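Local coordinates for beta sliding clamp (Bartonella birtlesii LL-WM9, PDB 6PTR), which probably tethers DNA polymerases and other proteins to DNA as a ring-shaped head-to-tail homodimer, giving them processivity, and is captured here with the antibiotic griselimycin, at residues Asn40-Ala45 against Ala72-Val77; Leu265-Lys270 against Met354-Val359; Val359-Ile364 against Val375-Arg380. All blocks are in the same frame, centred on the assembly; numbering follows the deposited sequence.

Interaction 1. Residues Asn40-Ala45 against Ala72-Val77; sequences NVLIDA and AGAITV
An antiparallel strand pair at one margin of an eight-stranded sheet joins Asn40-Ala45 to Ala72-Val77, with Val41 facing Val77, Ile43 facing Ile75 and Ala45 facing Gly73 in the hydrogen-bonded positions. Six backbone bonds tie these three pairs, among them Val41 N to Val77 O at 2.7 Å, Ile43 N to Ile75 O at 2.8 Å and Gly73 N to Ala45 O at 3.0 Å. Strand 71-78 is outermost within this chain in a sheet of the N-terminal part of the DNA clamp fold, and strand 49-55 lies beyond 40-46. On the side of Ile43 and Val77, CD1 of Ile43 crosses to CG2 of Val77 at 3.8 Å; Val41, on that side too, packs against helix 79-88. The other side carries Leu42, Thr76, Asp44 and Ala74. Leu42 turns CG away from its backbone N (chi1 169°), which brings CD1 to Thr76 CG2 at 3.6 Å. Asp44 OD1 lies 3.6 Å from Ala74 CB, while OD2 forms a salt bridge with Lys123 NZ. Asn40 sends ND2 to Thr76 OG1 (3.0 Å) almost straight, at 172° and within the plane of its own amide; that hydroxyl is also hydrogen-bonded to Leu121 O.

Interaction 2. Residues Leu265-Lys270 against Met354-Val359; sequences LGNDRK and MLSDAV
The Arg269 guanidinium carries the carbonyl oxygen of Ser356 over one of its faces, whereas the Asn267 amide meets its acceptor in its own plane. Asn267 precedes a classic beta bulge and Arg269 is part of it: Asp268 and Arg269 together face Leu355 where strand 269-274, outermost in its sheet within this chain, begins beside the end of strand 350-355. Ser356 O is 2.9 Å from Arg269 NE, but the N-H points poorly at it, so the contact is better read as a carbonyl resting on the cationic plane than as a hydrogen bond. NH1 makes a weak bond to Glu328 O, and the Arg269 side chain packs on Tyr325 and Leu330. Asn267 ND2 gives a bond of 2.9 Å to Met354 O, arriving well above the plane of that carbonyl, and a further one to Pro361 O; two acceptors thus fix the rotation of the amide, whose OD1 comes to 3.5 Å from Ser356 CB. Leu355 is gripped through its backbone: its N donates to Arg269 O at 2.7 Å, and its O accepts from Arg269 N at 3.0 Å and only weakly from Asp268 N. On the opposite side of the sheet from Arg269, the Met354 chain, bent at both chi2 and chi3, lies alongside Lys270, with Met354 SD 3.7 Å from Lys270 CG.

Interaction 3. Residues Val359-Ile364 against Val375-Arg380; sequences VAPALI and VLMPVR
Met377 sets its CG opposite the backbone N (chi1 -162°) and then bends at chi2 (64°), a course that places its sulfur over one face of the Pro361 ring and carries its methyl onward toward Val359. Met377 SD comes to 3.7 Å from Pro361 CG, the two side chains lying side by side and pointing the same way, and Met377 CE ends 3.3 Å from Val359 O. The same proline meets a second apolar group at its edge, by CB: Val375 CG1, which stands anti to the backbone N, approaches Pro361 CB to 3.7 Å. The other proline packs against main chain instead, Pro378 CD reaching Ala360 O at 3.2 Å and its CG lying against the carbonyl carbon of Val359. Deeper in, the backbones pair in register. Ala362 N donates to Leu376 O at 2.9 Å, nearly linear at the hydrogen although tilted from the plane of the acceptor carbonyl; Leu376 N returns the bond to Ala362 O, which also receives a CA-H contact from Val375. Toward the domain interior, Ile364 CD1 slants across Leu376 CB at 4.0 Å, and both side chains bear on helix 336-345, while Phe334 covers Ala362 and Leu376. On the other side of the sheet Leu363 and Val375 pack on Pro264. The pairing gives way to loop at Pro361 and Met377, still packed together, and griselimycin lies against Val359, Met377 and Arg380 there and against Val375 on the strand; Arg380 also makes backbone hydrogen bonds to it. This is the end of the beta hairpin formed by strands 362-366 and 372-376, in the C-terminal part of the clamp, opening into the peptide-binding pocket characteristic of bacterial sliding clamps.

Interactions 2 and 3 belong to one assembly of strands, their centres about 9 Å apart. They share Val359, strands 350-355 and 362-366 are neighbours in the same sheet, and Leu355 CD2 packs on Ala362 CB at 3.5 Å. Interaction 3 lines the griselimycin pocket, whereas the 354-359 segment of interaction 2 reaches the peptide at Val359, the residue it shares with interaction 3. Interaction 1 lies on the opposite side of the chain's centre from the other two, its own centre about 51 Å from that of interaction 3 and 58 Å from that of interaction 2. It nevertheless has a counterpart in interaction 2: each joins the strand outermost within this chain of an eight-stranded antiparallel sheet to its neighbour, one in the N-terminal and one in the C-terminal part of the clamp.

Interaction 1. Residues Asn40-Ala45 against Ala72-Val77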
loop_
_atom_site.group_PDB
_atom_site.type_symbol
_atom_site.label_atom_id
_atom_site.label_comp_id
_atom_site.label_asym_id
_atom_site.label_seq_id
_atom_site.Cartn_x
_atom_site.Cartn_y
_atom_site.Cartn_z
ATOM N N ASN C 40 8.805 -21.922 8.988
ATOM C CA ASN C 40 10.105 -22.127 8.371
ATOM C C ASN C 40 9.977 -22.697 6.967
ATOM O O ASN C 40 8.990 -23.358 6.628
ATOM C CB ASN C 40 10.951 -23.059 9.235
ATOM C CG ASN C 40 11.498 -22.354 10.460
ATOM O OD1 ASN C 40 11.017 -21.278 10.845
ATOM N ND2 ASN C 40 12.505 -22.947 11.078
ATOM N N VAL C 41 10.995 -22.424 6.138
ATOM C CA VAL C 41 11.157 -23.111 4.860
ATOM C C VAL C 41 12.210 -24.194 5.042
ATOM O O VAL C 41 13.246 -23.975 5.686
ATOM C CB VAL C 41 11.549 -22.143 3.727
ATOM C CG1 VAL C 41 12.783 -21.342 4.103
ATOM C CG2 VAL C 41 11.832 -22.932 2.434
ATOM N N LEU C 42 11.925 -25.382 4.517
ATOM C CA LEU C 42 12.899 -26.465 4.511
ATOM C C LEU C 42 13.822 -26.289 3.320
ATOM O O LEU C 42 13.358 -26.099 2.194
ATOM C CB LEU C 42 12.207 -27.826 4.427
ATOM C CG LEU C 42 13.128 -29.031 4.142
ATOM C CD1 LEU C 42 14.132 -29.236 5.291
ATOM C CD2 LEU C 42 12.309 -30.266 3.913
ATOM N N ILE C 43 15.128 -26.352 3.571
ATOM C CA ILE C 43 16.144 -26.308 2.523
ATOM C C ILE C 43 16.798 -27.667 2.514
ATOM O O ILE C 43 17.336 -28.088 3.541
ATOM C CB ILE C 43 17.200 -25.221 2.782
ATOM C CG1 ILE C 43 16.552 -23.855 2.976
ATOM C CG2 ILE C 43 18.223 -25.184 1.610
ATOM C CD1 ILE C 43 17.569 -22.766 3.261
ATOM N N ASP C 44 16.761 -28.366 1.374
ATOM C CA ASP C 44 17.279 -29.733 1.307
ATOM C C ASP C 44 18.208 -29.819 0.111
ATOM O O ASP C 44 17.755 -29.704 -1.031
ATOM C CB ASP C 44 16.138 -30.753 1.193
ATOM C CG ASP C 44 16.503 -32.113 1.758
ATOM O OD1 ASP C 44 17.691 -32.493 1.699
ATOM O OD2 ASP C 44 15.600 -32.821 2.251
ATOM N N ALA C 45 19.504 -30.034 0.371
ATOM C CA ALA C 45 20.534 -30.030 -0.656
ATOM C C ALA C 45 21.110 -31.433 -0.806
ATOM O O ALA C 45 21.711 -31.966 0.129
ATOM C CB ALA C 45 21.635 -29.037 -0.295
ATOM N N ALA C 72 26.264 -32.091 1.261
ATOM C CA ALA C 72 24.832 -32.335 1.295
ATOM C C ALA C 72 24.298 -32.153 2.709
ATOM O O ALA C 72 25.008 -32.366 3.702
ATOM C CB ALA C 72 24.513 -33.746 0.807
ATOM N N GLY C 73 23.025 -31.806 2.792
ATOM C CA GLY C 73 22.371 -31.687 4.078
ATOM C C GLY C 73 21.094 -30.888 3.957
ATOM O O GLY C 73 20.714 -30.431 2.882
ATOM N N ALA C 74 20.446 -30.699 5.106
ATOM C CA ALA C 74 19.193 -29.968 5.111
ATOM C C ALA C 74 19.039 -29.219 6.424
ATOM O O ALA C 74 19.685 -29.528 7.431
ATOM C CB ALA C 74 17.999 -30.906 4.900
ATOM N N ILE C 75 18.142 -28.233 6.400
ATOM C CA ILE C 75 17.882 -27.399 7.568
ATOM C C ILE C 75 16.607 -26.629 7.269
ATOM O O ILE C 75 16.243 -26.450 6.106
ATOM C CB ILE C 75 19.088 -26.452 7.823
ATOM C CG1 ILE C 75 18.984 -25.777 9.189
ATOM C CG2 ILE C 75 19.185 -25.388 6.740
ATOM C CD1 ILE C 75 19.218 -26.714 10.329
ATOM N N THR C 76 15.907 -26.183 8.315
ATOM C CA THR C 76 14.757 -25.314 8.092
ATOM C C THR C 76 15.038 -23.965 8.744
ATOM O O THR C 76 15.721 -23.888 9.770
ATOM C CB THR C 76 13.424 -25.911 8.622
ATOM O OG1 THR C 76 13.315 -25.679 10.033
ATOM C CG2 THR C 76 13.344 -27.402 8.342
ATOM N N VAL C 77 14.552 -22.902 8.102
ATOM C CA VAL C 77 14.943 -21.519 8.373
ATOM C C VAL C 77 13.668 -20.687 8.375
ATOM O O VAL C 77 12.813 -20.915 7.508
ATOM C CB VAL C 77 15.911 -20.991 7.289
ATOM C CG1 VAL C 77 16.563 -19.704 7.709
ATOM C CG2 VAL C 77 16.965 -22.052 6.908
#

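Interaction 2. Residues Leu265-Lys270 against Met354-Val359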
loop_
_atom_site.group_PDB
_atom_site.type_symbol
_atom_site.label_atom_id
_atom_site.label_comp_id
_atom_site.label_asym_id
_atom_site.label_seq_id
_atom_site.Cartn_x
_atom_site.Cartn_y
_atom_site.Cartn_z
ATOM N N LEU C 265 -31.186 -20.442 -18.192
ATOM C CA LEU C 265 -31.068 -20.570 -19.635
ATOM C C LEU C 265 -32.307 -20.084 -20.363
ATOM O O LEU C 265 -32.275 -19.959 -21.592
ATOM C CB LEU C 265 -30.749 -22.019 -20.014
ATOM C CG LEU C 265 -29.386 -22.495 -19.487
ATOM C CD1 LEU C 265 -29.077 -23.912 -19.954
ATOM C CD2 LEU C 265 -28.244 -21.524 -19.868
ATOM N N GLY C 266 -33.378 -19.771 -19.645
ATOM C CA GLY C 266 -34.592 -19.291 -20.258
ATOM C C GLY C 266 -34.840 -17.798 -20.231
ATOM O O GLY C 266 -35.881 -17.367 -20.726
ATOM N N ASN C 267 -33.934 -16.993 -19.671
ATOM C CA ASN C 267 -34.162 -15.549 -19.616
ATOM C C ASN C 267 -34.369 -14.983 -21.014
ATOM O O ASN C 267 -33.661 -15.350 -21.952
ATOM C CB ASN C 267 -32.979 -14.847 -18.944
ATOM C CG ASN C 267 -32.931 -15.069 -17.462
ATOM O OD1 ASN C 267 -33.747 -15.803 -16.899
ATOM N ND2 ASN C 267 -31.951 -14.445 -16.807
ATOM N N ASP C 268 -35.332 -14.063 -21.150
ATOM C CA ASP C 268 -35.811 -13.646 -22.464
ATOM C C ASP C 268 -35.755 -12.143 -22.716
ATOM O O ASP C 268 -36.318 -11.682 -23.716
ATOM C CB ASP C 268 -37.244 -14.146 -22.668
ATOM C CG ASP C 268 -38.213 -13.588 -21.633
ATOM O OD1 ASP C 268 -37.764 -13.211 -20.530
ATOM O OD2 ASP C 268 -39.424 -13.525 -21.919
ATOM N N ARG C 269 -35.142 -11.363 -21.840
ATOM C CA ARG C 269 -34.895 -9.940 -22.068
ATOM C C ARG C 269 -33.395 -9.728 -22.232
ATOM O O ARG C 269 -32.632 -9.981 -21.297
ATOM C CB ARG C 269 -35.391 -9.089 -20.899
ATOM C CG ARG C 269 -36.871 -9.251 -20.612
ATOM C CD ARG C 269 -37.352 -8.238 -19.588
ATOM N NE ARG C 269 -38.300 -8.829 -18.646
ATOM C CZ ARG C 269 -39.139 -8.130 -17.887
ATOM N NH1 ARG C 269 -39.176 -6.808 -17.980
ATOM N NH2 ARG C 269 -39.952 -8.756 -17.050
ATOM N N LYS C 270 -32.976 -9.223 -23.383
ATOM C CA LYS C 270 -31.553 -9.065 -23.665
ATOM C C LYS C 270 -31.167 -7.593 -23.628
ATOM O O LYS C 270 -31.780 -6.772 -24.315
ATOM C CB LYS C 270 -31.201 -9.662 -25.033
ATOM C CG LYS C 270 -29.718 -9.539 -25.386
ATOM C CD LYS C 270 -29.320 -10.538 -26.489
ATOM C CE LYS C 270 -29.475 -10.001 -27.861
ATOM N NZ LYS C 270 -28.936 -10.987 -28.865
ATOM N N MET C 354 -28.667 -11.235 -19.997
ATOM C CA MET C 354 -29.923 -11.928 -20.251
ATOM C C MET C 354 -30.729 -11.872 -18.962
ATOM O O MET C 354 -30.293 -12.380 -17.924
ATOM C CB MET C 354 -29.692 -13.367 -20.718
ATOM C CG MET C 354 -28.828 -13.432 -21.930
ATOM S SD MET C 354 -29.532 -12.580 -23.355
ATOM C CE MET C 354 -31.098 -13.420 -23.556
ATOM N N LEU C 355 -31.870 -11.189 -19.010
ATOM C CA LEU C 355 -32.606 -10.872 -17.801
ATOM C C LEU C 355 -33.982 -11.510 -17.843
ATOM O O LEU C 355 -34.531 -11.804 -18.908
ATOM C CB LEU C 355 -32.759 -9.347 -17.634
ATOM C CG LEU C 355 -31.417 -8.620 -17.663
ATOM C CD1 LEU C 355 -31.609 -7.116 -17.792
ATOM C CD2 LEU C 355 -30.651 -8.982 -16.392
ATOM N N SER C 356 -34.557 -11.660 -16.656
ATOM C CA SER C 356 -35.945 -12.067 -16.542
ATOM C C SER C 356 -36.674 -10.953 -15.796
ATOM O O SER C 356 -36.855 -9.855 -16.329
ATOM C CB SER C 356 -36.044 -13.413 -15.816
ATOM O OG SER C 356 -37.333 -13.961 -15.950
ATOM N N ASP C 357 -37.046 -11.206 -14.554
ATOM C CA ASP C 357 -37.703 -10.201 -13.733
ATOM C C ASP C 357 -36.712 -9.636 -12.717
ATOM O O ASP C 357 -35.530 -9.989 -12.680
ATOM C CB ASP C 357 -38.930 -10.794 -13.037
ATOM C CG ASP C 357 -38.583 -12.007 -12.198
ATOM O OD1 ASP C 357 -37.917 -11.841 -11.154
ATOM O OD2 ASP C 357 -38.956 -13.138 -12.586
ATOM N N ALA C 358 -37.213 -8.749 -11.856
ATOM C CA ALA C 358 -36.316 -7.985 -11.005
ATOM C C ALA C 358 -35.695 -8.800 -9.878
ATOM O O ALA C 358 -34.742 -8.325 -9.253
ATOM C CB ALA C 358 -37.077 -6.792 -10.417
ATOM N N VAL C 359 -36.207 -9.988 -9.572
ATOM C CA VAL C 359 -35.570 -10.757 -8.511
ATOM C C VAL C 359 -35.062 -12.107 -9.008
ATOM O O VAL C 359 -34.825 -13.009 -8.211
ATOM C CB VAL C 359 -36.499 -10.920 -7.294
ATOM C CG1 VAL C 359 -36.744 -9.544 -6.657
ATOM C CG2 VAL C 359 -37.808 -11.587 -7.691
HETATM O O HOH W 1 -37.481 -14.786 -18.739
#

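Interaction 3. Residues Val359-Ile364 against Val375-Arg380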
loop_
_atom_site.group_PDB
_atom_site.type_symbol
_atom_site.label_atom_id
_atom_site.label_comp_id
_atom_site.label_asym_id
_atom_site.label_seq_id
_atom_site.Cartn_x
_atom_site.Cartn_y
_atom_site.Cartn_z
ATOM N N VAL C 359 -36.207 -9.988 -9.572
ATOM C CA VAL C 359 -35.570 -10.757 -8.511
ATOM C C VAL C 359 -35.062 -12.107 -9.008
ATOM O O VAL C 359 -34.825 -13.009 -8.211
ATOM C CB VAL C 359 -36.499 -10.920 -7.294
ATOM C CG1 VAL C 359 -36.744 -9.544 -6.657
ATOM C CG2 VAL C 359 -37.808 -11.587 -7.691
ATOM N N ALA C 360 -34.882 -12.251 -10.333
ATOM C CA ALA C 360 -34.382 -13.493 -10.908
ATOM C C ALA C 360 -32.934 -13.336 -11.343
ATOM O O ALA C 360 -32.522 -12.243 -11.736
ATOM C CB ALA C 360 -35.230 -13.905 -12.115
ATOM N N PRO C 361 -32.145 -14.414 -11.287
ATOM C CA PRO C 361 -30.724 -14.310 -11.657
ATOM C C PRO C 361 -30.542 -13.813 -13.080
ATOM O O PRO C 361 -31.318 -14.144 -13.977
ATOM C CB PRO C 361 -30.211 -15.755 -11.520
ATOM C CG PRO C 361 -31.161 -16.444 -10.657
ATOM C CD PRO C 361 -32.499 -15.759 -10.808
ATOM N N ALA C 362 -29.488 -13.031 -13.280
ATOM C CA ALA C 362 -29.106 -12.513 -14.588
ATOM C C ALA C 362 -27.963 -13.359 -15.116
ATOM O O ALA C 362 -27.082 -13.749 -14.352
ATOM C CB ALA C 362 -28.656 -11.059 -14.492
ATOM N N LEU C 363 -27.981 -13.628 -16.418
ATOM C CA LEU C 363 -26.912 -14.349 -17.100
ATOM C C LEU C 363 -26.094 -13.332 -17.884
ATOM O O LEU C 363 -26.653 -12.584 -18.696
ATOM C CB LEU C 363 -27.504 -15.401 -18.030
ATOM C CG LEU C 363 -26.636 -16.300 -18.929
ATOM C CD1 LEU C 363 -25.822 -17.241 -18.123
ATOM C CD2 LEU C 363 -27.534 -17.103 -19.883
ATOM N N ILE C 364 -24.777 -13.311 -17.651
ATOM C CA ILE C 364 -23.902 -12.273 -18.198
ATOM C C ILE C 364 -22.745 -12.915 -18.949
ATOM O O ILE C 364 -22.208 -13.950 -18.530
ATOM C CB ILE C 364 -23.366 -11.336 -17.100
ATOM C CG1 ILE C 364 -24.508 -10.654 -16.350
ATOM C CG2 ILE C 364 -22.409 -10.299 -17.690
ATOM C CD1 ILE C 364 -24.073 -9.988 -15.084
ATOM N N VAL C 375 -23.215 -15.633 -13.720
ATOM C CA VAL C 375 -24.559 -15.422 -13.205
ATOM C C VAL C 375 -24.477 -14.444 -12.039
ATOM O O VAL C 375 -23.574 -14.528 -11.198
ATOM C CB VAL C 375 -25.204 -16.753 -12.774
ATOM C CG1 VAL C 375 -26.652 -16.526 -12.329
ATOM C CG2 VAL C 375 -25.148 -17.770 -13.884
ATOM N N LEU C 376 -25.421 -13.512 -11.984
ATOM C CA LEU C 376 -25.425 -12.554 -10.884
ATOM C C LEU C 376 -26.842 -12.392 -10.354
ATOM O O LEU C 376 -27.774 -12.113 -11.120
ATOM C CB LEU C 376 -24.881 -11.204 -11.343
ATOM C CG LEU C 376 -24.843 -10.123 -10.260
ATOM C CD1 LEU C 376 -23.899 -10.535 -9.146
ATOM C CD2 LEU C 376 -24.420 -8.804 -10.891
ATOM N N MET C 377 -26.997 -12.563 -9.027
ATOM C CA MET C 377 -28.306 -12.379 -8.405
ATOM C C MET C 377 -28.599 -10.892 -8.236
ATOM O O MET C 377 -27.720 -10.128 -7.845
ATOM C CB MET C 377 -28.351 -13.059 -7.032
ATOM C CG MET C 377 -29.789 -13.293 -6.488
ATOM S SD MET C 377 -30.680 -14.439 -7.563
ATOM C CE MET C 377 -32.276 -14.434 -6.765
ATOM N N PRO C 378 -29.813 -10.445 -8.518
ATOM C CA PRO C 378 -30.152 -9.039 -8.248
ATOM C C PRO C 378 -30.315 -8.774 -6.759
ATOM O O PRO C 378 -30.344 -9.684 -5.928
ATOM C CB PRO C 378 -31.481 -8.825 -8.976
ATOM C CG PRO C 378 -32.040 -10.188 -9.184
ATOM C CD PRO C 378 -30.848 -11.131 -9.291
ATOM N N VAL C 379 -30.480 -7.488 -6.439
ATOM C CA VAL C 379 -30.838 -7.057 -5.091
ATOM C C VAL C 379 -32.062 -6.152 -5.229
ATOM O O VAL C 379 -32.283 -5.540 -6.275
ATOM C CB VAL C 379 -29.697 -6.311 -4.358
ATOM C CG1 VAL C 379 -28.421 -7.197 -4.282
ATOM C CG2 VAL C 379 -29.375 -4.989 -5.043
ATOM N N ARG C 380 -32.827 -6.030 -4.150
ATOM C CA ARG C 380 -34.042 -5.222 -4.230
ATOM C C ARG C 380 -33.700 -3.733 -4.203
ATOM O O ARG C 380 -32.809 -3.288 -3.472
ATOM C CB ARG C 380 -35.012 -5.566 -3.099
ATOM C CG ARG C 380 -35.542 -6.992 -3.170
ATOM C CD ARG C 380 -36.792 -7.111 -2.312
ATOM N NE ARG C 380 -37.857 -6.208 -2.767
ATOM C CZ ARG C 380 -38.997 -6.023 -2.110
ATOM N NH1 ARG C 380 -39.206 -6.683 -0.979
ATOM N NH2 ARG C 380 -39.921 -5.185 -2.575
#